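Local coordinates for protein probable LacI-family transcriptional regulator (Corynebacterium glutamicum ATCC 13032, PDB 3BIL) that probably binds DNA regulatory regions to control transcription, as LacI-family regulators do, though its target genes and effector are not established, at residues Tyr80-Ala92 with Asp293-Ser305. Sequence-based numbering, arbitrary orientation.
Sequences YFAAMVTEIQSTA and DQNVEQLAQRAVS
Val296 lays its CG1 methyl over one face of the Tyr80 ring, 4.1 Å from the centroid, in a CH-pi contact, and the same methyl reaches Met84 CB at 3.6 Å. With CG anti to the backbone N (chi1 171°), Tyr80 reaches the start of helix 296-308. There the Gln294 amide, its plane within 10° of the ring plane, comes in obliquely, with NE2 3.5 Å from Tyr80 CE1; Ser166 hydrogen-bonds its OE1. The closest backbone approach comes at Ala300, whose CB meets Ile88 CG1 at 3.5 Å and Glu87 CB at 3.9 Å, letting the helix axes come within 8.4 Å, crossing at -45°.

The solvent side is looser and polar. Glu87 and Glu297 touch through their CG atoms, while Glu87 OE1 stands 3.7 Å from Glu297 OE2, like charges that might raise one pKa. Thr91 OG1 donates a hydrogen bond to Glu87 O (3.0 Å), which also accepts from Thr91 N.

In this periplasmic-binding-protein-like fold, two helices over 200 residues apart thus pack side by side: 79-94 follows strand 69-73, with Val85 on that strand and Leu76 of the second subunit; 296-308 follows strand 291-293, with Leu299 on strands 163-167 and 322-328.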
ATOM      1  N   TYR A  80       2.563   2.108   5.220  1.00 34.55           N
ATOM      2  CA  TYR A  80       2.610   2.198   6.671  1.00 33.10           C
ATOM      3  C   TYR A  80       1.288   2.657   7.279  1.00 35.26           C
ATOM      4  O   TYR A  80       0.801   2.078   8.244  1.00 40.65           O
ATOM      5  CB  TYR A  80       3.712   3.141   7.086  1.00 37.58           C
ATOM      6  CG  TYR A  80       3.714   3.479   8.554  1.00 40.01           C
ATOM      7  CD1 TYR A  80       4.379   2.672   9.484  1.00 35.80           C
ATOM      8  CD2 TYR A  80       3.068   4.625   9.010  1.00 40.75           C
ATOM      9  CE1 TYR A  80       4.404   2.996  10.807  1.00 36.10           C
ATOM     10  CE2 TYR A  80       3.073   4.950  10.340  1.00 42.00           C
ATOM     11  CZ  TYR A  80       3.749   4.135  11.231  1.00 39.59           C
ATOM     12  OH  TYR A  80       3.757   4.506  12.545  1.00 41.25           O
ATOM     13  N   PHE A  81       0.721   3.711   6.719  1.00 32.83           N
ATOM     14  CA  PHE A  81      -0.531   4.200   7.178  1.00 34.26           C
ATOM     15  C   PHE A  81      -1.709   3.270   6.814  1.00 38.33           C
ATOM     16  O   PHE A  81      -2.751   3.306   7.482  1.00 35.39           O
ATOM     17  CB  PHE A  81      -0.743   5.604   6.623  1.00 36.74           C
ATOM     18  CG  PHE A  81       0.111   6.647   7.272  1.00 35.66           C
ATOM     19  CD1 PHE A  81       0.083   6.834   8.654  1.00 35.37           C
ATOM     20  CD2 PHE A  81       0.930   7.461   6.506  1.00 33.19           C
ATOM     21  CE1 PHE A  81       0.881   7.826   9.266  1.00 39.46           C
ATOM     22  CE2 PHE A  81       1.717   8.463   7.095  1.00 34.87           C
ATOM     23  CZ  PHE A  81       1.711   8.647   8.481  1.00 35.73           C
ATOM     24  N   ALA A  82      -1.563   2.457   5.757  1.00 37.63           N
ATOM     25  CA  ALA A  82      -2.600   1.466   5.436  1.00 37.35           C
ATOM     26  C   ALA A  82      -2.474   0.271   6.404  1.00 40.59           C
ATOM     27  O   ALA A  82      -3.476  -0.315   6.842  1.00 42.19           O
ATOM     28  CB  ALA A  82      -2.509   1.028   3.983  1.00 33.71           C
ATOM     29  N   ALA A  83      -1.237  -0.070   6.764  1.00 39.63           N
ATOM     30  CA  ALA A  83      -1.005  -1.067   7.817  1.00 38.49           C
ATOM     31  C   ALA A  83      -1.593  -0.604   9.143  1.00 37.16           C
ATOM     32  O   ALA A  83      -2.294  -1.341   9.788  1.00 43.98           O
ATOM     33  CB  ALA A  83       0.492  -1.394   7.954  1.00 30.68           C
ATOM     34  N   MET A  84      -1.326   0.635   9.530  1.00 42.11           N
ATOM     35  CA  MET A  84      -1.831   1.158  10.776  1.00 40.76           C
ATOM     36  C   MET A  84      -3.369   1.074  10.862  1.00 41.54           C
ATOM     37  O   MET A  84      -3.903   0.713  11.913  1.00 42.26           O
ATOM     38  CB  MET A  84      -1.360   2.585  10.991  1.00 35.72           C
ATOM     39  CG  MET A  84      -1.631   3.110  12.425  1.00 39.08           C
ATOM     40  SD  MET A  84      -1.307   4.853  12.367  1.00 44.65           S
ATOM     41  CE  MET A  84       0.477   4.798  12.560  1.00 44.51           C
ATOM     42  N   VAL A  85      -4.080   1.413   9.786  1.00 40.59           N
ATOM     43  CA  VAL A  85      -5.545   1.404   9.842  1.00 39.97           C
ATOM     44  C   VAL A  85      -6.105  -0.012   9.787  1.00 40.93           C
ATOM     45  O   VAL A  85      -7.088  -0.301  10.443  1.00 42.46           O
ATOM     46  CB  VAL A  85      -6.236   2.350   8.814  1.00 41.83           C
ATOM     47  CG1 VAL A  85      -5.692   3.768   8.942  1.00 38.71           C
ATOM     48  CG2 VAL A  85      -6.105   1.829   7.380  1.00 41.44           C
ATOM     49  N   THR A  86      -5.473  -0.904   9.037  1.00 41.23           N
ATOM     50  CA  THR A  86      -5.872  -2.288   9.070  1.00 41.07           C
ATOM     51  C   THR A  86      -5.788  -2.767  10.527  1.00 45.41           C
ATOM     52  O   THR A  86      -6.733  -3.351  11.033  1.00 47.68           O
ATOM     53  CB  THR A  86      -4.965  -3.147   8.180  1.00 40.40           C
ATOM     54  OG1 THR A  86      -4.949  -2.608   6.862  1.00 41.22           O
ATOM     55  CG2 THR A  86      -5.435  -4.588   8.114  1.00 38.37           C
ATOM     56  N   GLU A  87      -4.673  -2.506  11.205  1.00 47.07           N
ATOM     57  CA  GLU A  87      -4.534  -2.927  12.613  1.00 50.25           C
ATOM     58  C   GLU A  87      -5.363  -2.189  13.656  1.00 47.71           C
ATOM     59  O   GLU A  87      -5.695  -2.764  14.690  1.00 47.44           O
ATOM     60  CB  GLU A  87      -3.069  -3.012  13.062  1.00 54.26           C
ATOM     61  CG  GLU A  87      -2.605  -4.469  13.281  1.00 63.94           C
ATOM     62  CD  GLU A  87      -2.329  -5.254  11.965  1.00 68.63           C
ATOM     63  OE1 GLU A  87      -1.143  -5.584  11.705  1.00 70.06           O
ATOM     64  OE2 GLU A  87      -3.290  -5.542  11.199  1.00 70.11           O
ATOM     65  N   ILE A  88      -5.671  -0.922  13.396  1.00 45.93           N
ATOM     66  CA  ILE A  88      -6.549  -0.143  14.261  1.00 45.59           C
ATOM     67  C   ILE A  88      -7.966  -0.662  14.100  1.00 49.13           C
ATOM     68  O   ILE A  88      -8.725  -0.683  15.059  1.00 50.99           O
ATOM     69  CB  ILE A  88      -6.545   1.357  13.896  1.00 43.32           C
ATOM     70  CG1 ILE A  88      -5.292   2.042  14.418  1.00 43.15           C
ATOM     71  CG2 ILE A  88      -7.753   2.063  14.485  1.00 40.75           C
ATOM     72  CD1 ILE A  88      -5.056   3.410  13.812  1.00 40.53           C
ATOM     73  N   GLN A  89      -8.325  -1.078  12.883  1.00 50.33           N
ATOM     74  CA  GLN A  89      -9.669  -1.587  12.634  1.00 49.26           C
ATOM     75  C   GLN A  89      -9.887  -2.943  13.298  1.00 50.63           C
ATOM     76  O   GLN A  89     -10.964  -3.193  13.852  1.00 48.81           O
ATOM     77  CB  GLN A  89      -9.972  -1.706  11.152  1.00 46.67           C
ATOM     78  CG  GLN A  89     -11.306  -2.344  10.925  1.00 48.17           C
ATOM     79  CD  GLN A  89     -11.720  -2.386   9.489  1.00 46.83           C
ATOM     80  OE1 GLN A  89     -11.935  -1.352   8.858  1.00 46.13           O
ATOM     81  NE2 GLN A  89     -11.874  -3.597   8.961  1.00 48.63           N
ATOM     82  N   SER A  90      -8.867  -3.801  13.228  1.00 49.17           N
ATOM     83  CA  SER A  90      -8.934  -5.154  13.749  1.00 51.80           C
ATOM     84  C   SER A  90      -9.020  -5.176  15.297  1.00 58.81           C
ATOM     85  O   SER A  90      -9.872  -5.883  15.875  1.00 64.96           O
ATOM     86  CB  SER A  90      -7.749  -5.952  13.217  1.00 49.98           C
ATOM     87  OG  SER A  90      -7.281  -6.890  14.153  1.00 51.53           O
ATOM     88  N   THR A  91      -8.157  -4.396  15.951  1.00 57.23           N
ATOM     89  CA  THR A  91      -8.213  -4.174  17.400  1.00 55.72           C
ATOM     90  C   THR A  91      -9.549  -3.571  17.880  1.00 56.48           C
ATOM     91  O   THR A  91     -10.121  -4.039  18.871  1.00 57.53           O
ATOM     92  CB  THR A  91      -7.022  -3.311  17.872  1.00 55.35           C
ATOM     93  OG1 THR A  91      -5.799  -3.933  17.455  1.00 56.19           O
ATOM     94  CG2 THR A  91      -6.999  -3.196  19.383  1.00 54.29           C
ATOM     95  N   ALA A  92     -10.046  -2.552  17.182  1.00 54.35           N
ATOM     96  CA  ALA A  92     -11.352  -1.977  17.498  1.00 56.19           C
ATOM     97  C   ALA A  92     -12.496  -3.000  17.460  1.00 60.17           C
ATOM     98  O   ALA A  92     -13.400  -2.945  18.299  1.00 61.20           O
ATOM     99  CB  ALA A  92     -11.673  -0.794  16.574  1.00 54.51           C
ATOM    100  N   ASP A 293      12.162  -0.691  11.821  1.00 27.01           N
ATOM    101  CA  ASP A 293      10.782  -1.051  12.001  1.00 27.18           C
ATOM    102  C   ASP A 293      10.202  -0.197  13.129  1.00 29.63           C
ATOM    103  O   ASP A 293      10.845   0.045  14.137  1.00 36.45           O
ATOM    104  CB  ASP A 293      10.669  -2.565  12.268  1.00 31.50           C
ATOM    105  CG  ASP A 293       9.284  -2.997  12.797  1.00 34.93           C
ATOM    106  OD1 ASP A 293       8.308  -2.242  12.703  1.00 37.01           O
ATOM    107  OD2 ASP A 293       9.158  -4.111  13.320  1.00 41.83           O
ATOM    108  N   GLN A 294       8.988   0.265  12.946  1.00 30.37           N
ATOM    109  CA  GLN A 294       8.333   1.086  13.923  1.00 32.78           C
ATOM    110  C   GLN A 294       7.256   0.376  14.668  1.00 36.84           C
ATOM    111  O   GLN A 294       6.594   0.981  15.525  1.00 43.12           O
ATOM    112  CB  GLN A 294       7.642   2.204  13.207  1.00 34.45           C
ATOM    113  CG  GLN A 294       8.458   3.405  13.108  1.00 36.53           C
ATOM    114  CD  GLN A 294       7.679   4.417  12.413  1.00 40.32           C
ATOM    115  OE1 GLN A 294       6.993   5.220  13.051  1.00 38.13           O
ATOM    116  NE2 GLN A 294       7.671   4.339  11.085  1.00 39.03           N
ATOM    117  N   ASN A 295       7.031  -0.877  14.309  1.00 36.92           N
ATOM    118  CA  ASN A 295       6.096  -1.709  15.014  1.00 39.63           C
ATOM    119  C   ASN A 295       4.673  -1.146  15.017  1.00 39.17           C
ATOM    120  O   ASN A 295       4.096  -0.900  16.078  1.00 35.95           O
ATOM    121  CB  ASN A 295       6.608  -1.964  16.438  1.00 48.09           C
ATOM    122  CG  ASN A 295       6.308  -3.360  16.896  1.00 53.10           C
ATOM    123  OD1 ASN A 295       5.168  -3.678  17.276  1.00 53.31           O
ATOM    124  ND2 ASN A 295       7.317  -4.235  16.803  1.00 55.20           N
ATOM    125  N   VAL A 296       4.115  -0.988  13.817  1.00 43.04           N
ATOM    126  CA  VAL A 296       2.797  -0.382  13.594  1.00 45.23           C
ATOM    127  C   VAL A 296       1.723  -1.044  14.406  1.00 47.96           C
ATOM    128  O   VAL A 296       0.804  -0.364  14.859  1.00 47.54           O
ATOM    129  CB  VAL A 296       2.300  -0.520  12.137  1.00 42.68           C
ATOM    130  CG1 VAL A 296       1.703   0.773  11.685  1.00 41.18           C
ATOM    131  CG2 VAL A 296       3.405  -0.938  11.228  1.00 47.56           C
ATOM    132  N   GLU A 297       1.824  -2.368  14.547  1.00 54.37           N
ATOM    133  CA  GLU A 297       0.801  -3.184  15.236  1.00 58.62           C
ATOM    134  C   GLU A 297       0.608  -2.748  16.701  1.00 54.00           C
ATOM    135  O   GLU A 297      -0.520  -2.574  17.174  1.00 54.05           O
ATOM    136  CB  GLU A 297       1.120  -4.693  15.111  1.00 60.28           C
ATOM    137  CG  GLU A 297       0.013  -5.650  15.632  1.00 64.88           C
ATOM    138  CD  GLU A 297       0.081  -7.110  15.076  1.00 69.20           C
ATOM    139  OE1 GLU A 297      -0.737  -7.959  15.533  1.00 71.95           O
ATOM    140  OE2 GLU A 297       0.938  -7.414  14.200  1.00 72.47           O
ATOM    141  N   GLN A 298       1.722  -2.528  17.387  1.00 51.75           N
ATOM    142  CA  GLN A 298       1.727  -2.142  18.778  1.00 49.71           C
ATOM    143  C   GLN A 298       1.232  -0.707  18.976  1.00 48.89           C
ATOM    144  O   GLN A 298       0.592  -0.417  19.968  1.00 42.37           O
ATOM    145  CB  GLN A 298       3.143  -2.282  19.296  1.00 52.56           C
ATOM    146  CG  GLN A 298       3.293  -2.496  20.779  1.00 57.65           C
ATOM    147  CD  GLN A 298       4.755  -2.612  21.148  1.00 63.04           C
ATOM    148  OE1 GLN A 298       5.210  -2.050  22.153  1.00 63.39           O
ATOM    149  NE2 GLN A 298       5.524  -3.322  20.300  1.00 63.52           N
ATOM    150  N   LEU A 299       1.545   0.185  18.032  1.00 46.49           N
ATOM    151  CA  LEU A 299       1.098   1.565  18.109  1.00 45.57           C
ATOM    152  C   LEU A 299      -0.399   1.675  17.968  1.00 46.16           C
ATOM    153  O   LEU A 299      -1.035   2.431  18.706  1.00 44.31           O
ATOM    154  CB  LEU A 299       1.750   2.397  17.026  1.00 48.12           C
ATOM    155  CG  LEU A 299       3.011   3.010  17.593  1.00 51.71           C
ATOM    156  CD1 LEU A 299       4.111   3.155  16.521  1.00 53.00           C
ATOM    157  CD2 LEU A 299       2.625   4.327  18.251  1.00 50.86           C
ATOM    158  N   ALA A 300      -0.938   0.931  16.999  1.00 42.40           N
ATOM    159  CA  ALA A 300      -2.367   0.779  16.788  1.00 43.51           C
ATOM    160  C   ALA A 300      -3.097   0.095  17.980  1.00 45.28           C
ATOM    161  O   ALA A 300      -4.158   0.577  18.399  1.00 43.51           O
ATOM    162  CB  ALA A 300      -2.623   0.029  15.490  1.00 40.37           C
ATOM    163  N   GLN A 301      -2.538  -1.010  18.503  1.00 48.38           N
ATOM    164  CA  GLN A 301      -2.997  -1.637  19.761  1.00 50.88           C
ATOM    165  C   GLN A 301      -3.062  -0.590  20.870  1.00 53.17           C
ATOM    166  O   GLN A 301      -4.140  -0.279  21.375  1.00 56.09           O
ATOM    167  CB  GLN A 301      -2.060  -2.773  20.191  1.00 55.06           C
ATOM    168  CG  GLN A 301      -2.645  -4.189  20.193  1.00 59.47           C
ATOM    169  CD  GLN A 301      -2.251  -5.024  18.967  1.00 63.14           C
ATOM    170  OE1 GLN A 301      -1.739  -6.147  19.092  1.00 62.21           O
ATOM    171  NE2 GLN A 301      -2.506  -4.481  17.774  1.00 64.86           N
ATOM    172  N   ARG A 302      -1.914  -0.012  21.215  1.00 54.33           N
ATOM    173  CA  ARG A 302      -1.848   1.033  22.236  1.00 57.90           C
ATOM    174  C   ARG A 302      -2.814   2.178  21.996  1.00 57.95           C
ATOM    175  O   ARG A 302      -3.469   2.618  22.929  1.00 60.60           O
ATOM    176  CB  ARG A 302      -0.422   1.565  22.413  1.00 60.43           C
ATOM    177  CG  ARG A 302       0.515   0.534  23.007  1.00 65.61           C
ATOM    178  CD  ARG A 302       0.645   0.661  24.524  1.00 70.39           C
ATOM    179  NE  ARG A 302       1.994   1.090  24.939  1.00 74.58           N
ATOM    180  CZ  ARG A 302       3.099   0.336  24.858  1.00 74.59           C
ATOM    181  NH1 ARG A 302       3.055  -0.894  24.342  1.00 73.53           N
ATOM    182  NH2 ARG A 302       4.265   0.823  25.266  1.00 74.32           N
ATOM    183  N   ALA A 303      -2.908   2.655  20.755  1.00 58.67           N
ATOM    184  CA  ALA A 303      -3.777   3.805  20.428  1.00 59.09           C
ATOM    185  C   ALA A 303      -5.264   3.540  20.627  1.00 59.62           C
ATOM    186  O   ALA A 303      -6.013   4.449  20.983  1.00 58.19           O
ATOM    187  CB  ALA A 303      -3.536   4.299  19.007  1.00 58.90           C
ATOM    188  N   VAL A 304      -5.696   2.312  20.370  1.00 59.59           N
ATOM    189  CA  VAL A 304      -7.093   1.992  20.560  1.00 62.68           C
ATOM    190  C   VAL A 304      -7.395   1.703  22.063  1.00 62.53           C
ATOM    191  O   VAL A 304      -8.440   2.112  22.566  1.00 61.11           O
ATOM    192  CB  VAL A 304      -7.593   0.929  19.509  1.00 65.05           C
ATOM    193  CG1 VAL A 304      -6.980  -0.433  19.768  1.00 63.30           C
ATOM    194  CG2 VAL A 304      -9.117   0.863  19.464  1.00 62.90           C
ATOM    195  N   SER A 305      -6.458   1.063  22.778  1.00 63.67           N
ATOM    196  CA  SER A 305      -6.499   0.976  24.254  1.00 62.66           C
ATOM    197  C   SER A 305      -6.806   2.323  24.883  1.00 62.27           C
ATOM    198  O   SER A 305      -7.709   2.438  25.702  1.00 62.31           O
ATOM    199  CB  SER A 305      -5.177   0.469  24.817  1.00 63.18           C
ATOM    200  OG  SER A 305      -5.310  -0.849  25.308  1.00 66.91           O
TER